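Local coordinates for Lmo0740 protein (Listeria monocytogenes, PDB 4RFA) that probably acts as a Crp-family transcription regulator, pairing a cyclic nucleotide-binding-type domain with a DNA-binding helix-turn-helix domain, at residues E61-F75 against F180-T192. Numbering follows the deposited sequence. Where two conformers were deposited one is given.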
# COMPACT_ATOMS: atom_id res chain seq x y z
N GLU A 61 -4.09 -13.48 -0.83
CA GLU A 61 -3.47 -14.36 0.15
C GLU A 61 -1.95 -14.26 0.21
O GLU A 61 -1.31 -14.25 -0.83
CB GLU A 61 -3.80 -15.81 -0.20
CG GLU A 61 -5.29 -16.05 -0.44
CD GLU A 61 -5.67 -17.53 -0.42
OE1 GLU A 61 -4.74 -18.37 -0.29
OE2 GLU A 61 -6.88 -17.83 -0.55
N LEU A 62 -1.39 -14.28 1.42
CA LEU A 62 0.06 -14.44 1.61
C LEU A 62 0.46 -15.91 1.40
O LEU A 62 0.16 -16.78 2.23
CB LEU A 62 0.50 -13.95 3.01
CG LEU A 62 1.98 -14.24 3.38
CD1 LEU A 62 2.95 -13.92 2.25
CD2 LEU A 62 2.39 -13.50 4.65
N GLU A 63 1.17 -16.16 0.30
CA GLU A 63 1.56 -17.52 -0.06
C GLU A 63 2.62 -18.04 0.92
O GLU A 63 3.70 -17.45 1.05
CB GLU A 63 2.06 -17.59 -1.51
CG GLU A 63 0.96 -17.30 -2.53
CD GLU A 63 -0.13 -18.36 -2.55
OE1 GLU A 63 0.15 -19.51 -2.14
OE2 GLU A 63 -1.26 -18.05 -2.98
N ASP A 64 2.30 -19.13 1.61
CA ASP A 64 3.23 -19.76 2.56
C ASP A 64 2.94 -21.23 2.51
O ASP A 64 2.02 -21.72 3.19
CB ASP A 64 3.00 -19.22 3.98
CG ASP A 64 4.03 -19.74 5.00
OD1 ASP A 64 4.78 -20.69 4.73
OD2 ASP A 64 4.09 -19.18 6.10
N ASN A 65 3.73 -21.96 1.73
CA ASN A 65 3.52 -23.41 1.58
C ASN A 65 3.73 -24.24 2.84
O ASN A 65 3.35 -25.40 2.87
CB ASN A 65 4.37 -23.95 0.44
CG ASN A 65 3.95 -23.39 -0.92
OD1 ASN A 65 4.77 -23.24 -1.83
ND2 ASN A 65 2.68 -23.11 -1.06
N LEU A 66 4.34 -23.65 3.87
CA LEU A 66 4.32 -24.24 5.20
C LEU A 66 2.92 -24.22 5.82
O LEU A 66 2.66 -24.98 6.76
CB LEU A 66 5.25 -23.47 6.14
CG LEU A 66 6.69 -23.92 6.42
CD1 LEU A 66 7.24 -23.04 7.54
CD2 LEU A 66 6.76 -25.39 6.81
N ARG A 67 2.04 -23.33 5.36
CA ARG A 67 0.69 -23.22 5.92
C ARG A 67 -0.37 -23.86 5.04
O ARG A 67 -0.41 -23.64 3.82
CB ARG A 67 0.32 -21.76 6.12
CG ARG A 67 1.18 -21.07 7.15
CD ARG A 67 0.74 -19.63 7.32
NE ARG A 67 -0.70 -19.58 7.46
CZ ARG A 67 -1.34 -19.97 8.55
NH1 ARG A 67 -0.68 -20.41 9.62
NH2 ARG A 67 -2.68 -19.89 8.60
N LYS A 68 -1.25 -24.63 5.68
CA LYS A 68 -2.35 -25.30 4.97
C LYS A 68 -3.32 -24.25 4.39
O LYS A 68 -3.63 -24.29 3.21
CB LYS A 68 -3.08 -26.26 5.91
CG LYS A 68 -4.04 -27.19 5.19
CD LYS A 68 -5.11 -27.76 6.12
CE LYS A 68 -6.21 -26.74 6.39
NZ LYS A 68 -7.41 -27.34 7.04
N THR A 69 -3.77 -23.33 5.23
CA THR A 69 -4.60 -22.20 4.75
C THR A 69 -3.81 -20.92 4.92
O THR A 69 -3.31 -20.61 5.99
CB THR A 69 -5.99 -22.11 5.44
OG1 THR A 69 -5.89 -21.39 6.68
CG2 THR A 69 -6.56 -23.50 5.70
N ASN A 70 -3.66 -20.18 3.85
CA ASN A 70 -2.89 -19.00 3.92
C ASN A 70 -3.66 -17.89 4.61
O ASN A 70 -4.89 -17.82 4.58
CB ASN A 70 -2.55 -18.50 2.53
CG ASN A 70 -1.55 -19.39 1.80
OD1 ASN A 70 -0.64 -19.98 2.39
ND2 ASN A 70 -1.69 -19.43 0.48
N TYR A 71 -2.90 -16.98 5.19
CA TYR A 71 -3.42 -15.74 5.70
C TYR A 71 -3.92 -14.91 4.54
O TYR A 71 -3.53 -15.09 3.40
CB TYR A 71 -2.31 -14.99 6.41
CG TYR A 71 -1.80 -15.64 7.68
CD1 TYR A 71 -2.63 -16.41 8.48
CD2 TYR A 71 -0.49 -15.43 8.11
CE1 TYR A 71 -2.18 -16.99 9.66
CE2 TYR A 71 -0.02 -15.99 9.30
CZ TYR A 71 -0.87 -16.77 10.07
OH TYR A 71 -0.43 -17.34 11.25
N ILE A 72 -4.75 -13.94 4.86
CA ILE A 72 -5.28 -13.02 3.87
C ILE A 72 -4.67 -11.68 4.17
O ILE A 72 -4.77 -11.19 5.30
CB ILE A 72 -6.79 -12.90 4.01
CG1 ILE A 72 -7.44 -14.22 3.62
CG2 ILE A 72 -7.31 -11.68 3.25
CD1 ILE A 72 -8.89 -14.35 4.07
N SER A 73 -4.05 -11.09 3.16
CA SER A 73 -3.32 -9.83 3.33
C SER A 73 -4.28 -8.69 3.24
O SER A 73 -4.17 -7.74 3.97
CB SER A 73 -2.25 -9.65 2.22
OG SER A 73 -1.36 -10.77 2.26
N ILE A 74 -5.20 -8.77 2.29
CA ILE A 74 -6.16 -7.67 2.13
C ILE A 74 -7.32 -8.15 1.30
O ILE A 74 -7.14 -9.09 0.54
CB ILE A 74 -5.43 -6.43 1.46
CG1 ILE A 74 -6.30 -5.18 1.45
CG2 ILE A 74 -4.94 -6.78 0.09
CD1 ILE A 74 -5.51 -3.90 1.13
N PHE A 75 -8.48 -7.51 1.42
CA PHE A 75 -9.60 -7.80 0.57
C PHE A 75 -9.64 -6.90 -0.66
O PHE A 75 -9.18 -5.80 -0.61
CB PHE A 75 -10.89 -7.69 1.36
CG PHE A 75 -11.02 -8.76 2.38
CD1 PHE A 75 -11.43 -10.04 2.00
CD2 PHE A 75 -10.64 -8.55 3.68
CE1 PHE A 75 -11.50 -11.08 2.92
CE2 PHE A 75 -10.68 -9.59 4.63
CZ PHE A 75 -11.11 -10.86 4.24
N PHE A 180 -19.66 -13.79 4.08
CA PHE A 180 -18.42 -14.52 3.84
C PHE A 180 -17.32 -14.29 4.91
O PHE A 180 -16.38 -15.06 5.01
CB PHE A 180 -17.90 -14.27 2.41
CG PHE A 180 -17.34 -12.89 2.19
CD1 PHE A 180 -16.05 -12.59 2.57
CD2 PHE A 180 -18.12 -11.90 1.59
CE1 PHE A 180 -15.52 -11.33 2.35
CE2 PHE A 180 -17.62 -10.64 1.39
CZ PHE A 180 -16.31 -10.34 1.79
N ILE A 181 -17.43 -13.23 5.70
CA ILE A 181 -16.57 -13.04 6.86
C ILE A 181 -17.08 -13.90 8.04
O ILE A 181 -17.97 -13.49 8.82
CB ILE A 181 -16.49 -11.59 7.33
CG1 ILE A 181 -16.15 -10.61 6.18
CG2 ILE A 181 -15.44 -11.47 8.45
CD1 ILE A 181 -14.78 -10.73 5.61
N ASN A 182 -16.54 -15.11 8.11
CA ASN A 182 -16.77 -16.03 9.21
C ASN A 182 -15.52 -16.14 10.03
O ASN A 182 -14.48 -15.46 9.80
CB ASN A 182 -17.19 -17.43 8.72
CG ASN A 182 -16.23 -18.03 7.70
OD1 ASN A 182 -15.08 -17.66 7.61
ND2 ASN A 182 -16.71 -19.00 6.97
N GLN A 183 -15.61 -17.01 11.02
CA GLN A 183 -14.51 -17.25 11.93
C GLN A 183 -13.18 -17.61 11.27
O GLN A 183 -12.11 -17.13 11.68
CB GLN A 183 -14.90 -18.33 12.93
CG GLN A 183 -14.07 -18.29 14.20
CD GLN A 183 -14.68 -19.12 15.29
OE1 GLN A 183 -15.68 -18.74 15.93
NE2 GLN A 183 -14.10 -20.28 15.49
N SER A 184 -13.22 -18.52 10.31
CA SER A 184 -12.01 -18.93 9.60
C SER A 184 -11.40 -17.79 8.80
O SER A 184 -10.19 -17.58 8.80
CB SER A 184 -12.34 -20.12 8.65
OG SER A 184 -11.18 -20.49 7.94
N VAL A 185 -12.25 -17.02 8.13
CA VAL A 185 -11.77 -15.91 7.34
C VAL A 185 -11.20 -14.80 8.26
O VAL A 185 -10.08 -14.30 8.02
CB VAL A 185 -12.85 -15.40 6.42
CG1 VAL A 185 -12.47 -14.09 5.77
CG2 VAL A 185 -13.20 -16.49 5.36
N LEU A 186 -11.92 -14.49 9.33
CA LEU A 186 -11.47 -13.49 10.27
C LEU A 186 -10.13 -13.87 10.79
O LEU A 186 -9.27 -13.02 10.88
CB LEU A 186 -12.47 -13.29 11.41
CG LEU A 186 -12.25 -12.13 12.36
CD1 LEU A 186 -12.29 -10.83 11.59
CD2 LEU A 186 -13.34 -12.16 13.42
N ALA A 187 -9.94 -15.14 11.14
CA ALA A 187 -8.67 -15.59 11.63
C ALA A 187 -7.53 -15.42 10.63
O ALA A 187 -6.39 -15.09 11.01
CB ALA A 187 -8.73 -17.03 12.04
N ARG A 188 -7.81 -15.72 9.38
CA ARG A 188 -6.83 -15.58 8.34
C ARG A 188 -6.47 -14.13 8.14
O ARG A 188 -5.28 -13.82 7.94
CB ARG A 188 -7.29 -16.23 7.05
CG ARG A 188 -7.46 -17.74 7.20
CD ARG A 188 -8.24 -18.32 6.07
NE ARG A 188 -7.52 -18.19 4.83
CZ ARG A 188 -8.11 -18.21 3.66
NH1 ARG A 188 -9.44 -18.38 3.59
NH2 ARG A 188 -7.39 -18.08 2.58
N TYR A 189 -7.44 -13.22 8.26
CA TYR A 189 -7.17 -11.80 8.06
C TYR A 189 -6.43 -11.22 9.25
O TYR A 189 -5.63 -10.26 9.12
CB TYR A 189 -8.46 -11.09 7.76
CG TYR A 189 -8.40 -9.58 7.56
CD1 TYR A 189 -7.72 -9.00 6.50
CD2 TYR A 189 -9.14 -8.74 8.39
CE1 TYR A 189 -7.75 -7.62 6.29
CE2 TYR A 189 -9.16 -7.37 8.19
CZ TYR A 189 -8.46 -6.81 7.14
OH TYR A 189 -8.52 -5.46 7.05
N CYS A 190 -6.73 -11.76 10.43
CA CYS A 190 -6.02 -11.37 11.66
C CYS A 190 -4.68 -12.06 11.85
O CYS A 190 -3.99 -11.77 12.80
CB CYS A 190 -6.88 -11.58 12.91
SG CYS A 190 -8.32 -10.51 12.90
N ARG A 191 -4.37 -12.97 10.95
CA ARG A 191 -3.11 -13.68 10.97
C ARG A 191 -2.92 -14.33 12.38
O ARG A 191 -1.97 -14.04 13.13
CB ARG A 191 -2.02 -12.71 10.46
CG ARG A 191 -2.43 -11.90 9.17
CD ARG A 191 -1.24 -11.12 8.60
NE ARG A 191 -1.34 -10.09 7.51
CZ ARG A 191 -2.39 -9.39 7.06
NH1 ARG A 191 -3.61 -9.51 7.55
NH2 ARG A 191 -2.15 -8.47 6.08
N THR A 192 -3.91 -15.13 12.75
CA THR A 192 -3.89 -15.97 13.94
C THR A 192 -4.73 -17.26 13.72
O THR A 192 -5.18 -17.52 12.63
CB THR A 192 -4.44 -15.21 15.13
OG1 THR A 192 -4.11 -15.93 16.30
CG2 THR A 192 -5.95 -15.01 15.05
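The β-hairpin of the cyclic nucleotide-binding-type domain, strands 58-62 and 72-76, packs here against helix 183-189, which precedes helix 194-206 in what is probably, as in Crp relatives, the helix-turn-helix of the DNA-binding domain. Strand 72-75 crosses the helix steeply, at 105°, and most of the polar grip falls on R188. Its backbone O accepts from I72 N at 3.1 Å, the donor standing well above the carbonyl plane, while its side chain reaches back to the hairpin. A bend at chi3 (65°) turns the guanidinium so that R188 NE meets N70 O at 2.7 Å, an almost straight bond lying in the guanidinium plane. R188 NH2 adds a weak second bond to the same oxygen and a salt bridge to E61 OE2 (3.2 Å) whose hydrogen bond is weak; that carboxylate oxygen is also held by T98. I72 CD1 covers one face of this guanidinium, so the group is bonded at its edge while a methyl lies over its face.

Further along the strand, F75 points into the domain junction. Its CZ touches V185 CG1, which comes in at the ring edge, and I181 CD1; F75 CE2 lies over a face of the Y189 ring, 3.6 Å from Y189 CD1, with the two rings inclined at 53°. L161 and M165 of helix 150-165 also pack on F75.

At the other end, a Schellman motif follows the helix, with R191 at positive phi. R191 CA lies over the face of the Y71 ring, 3.7 Å from the centroid, a CH-pi contact. R67 NE lies over the opposite face, so the ring sits between R191 CA and the R67 side chain. In one of its two conformers, the R191 side chain runs extended to the bulge that S73 and I74 form opposite V60, where R191 NH2 donates to a lone pair of S73 O at 3.0 Å.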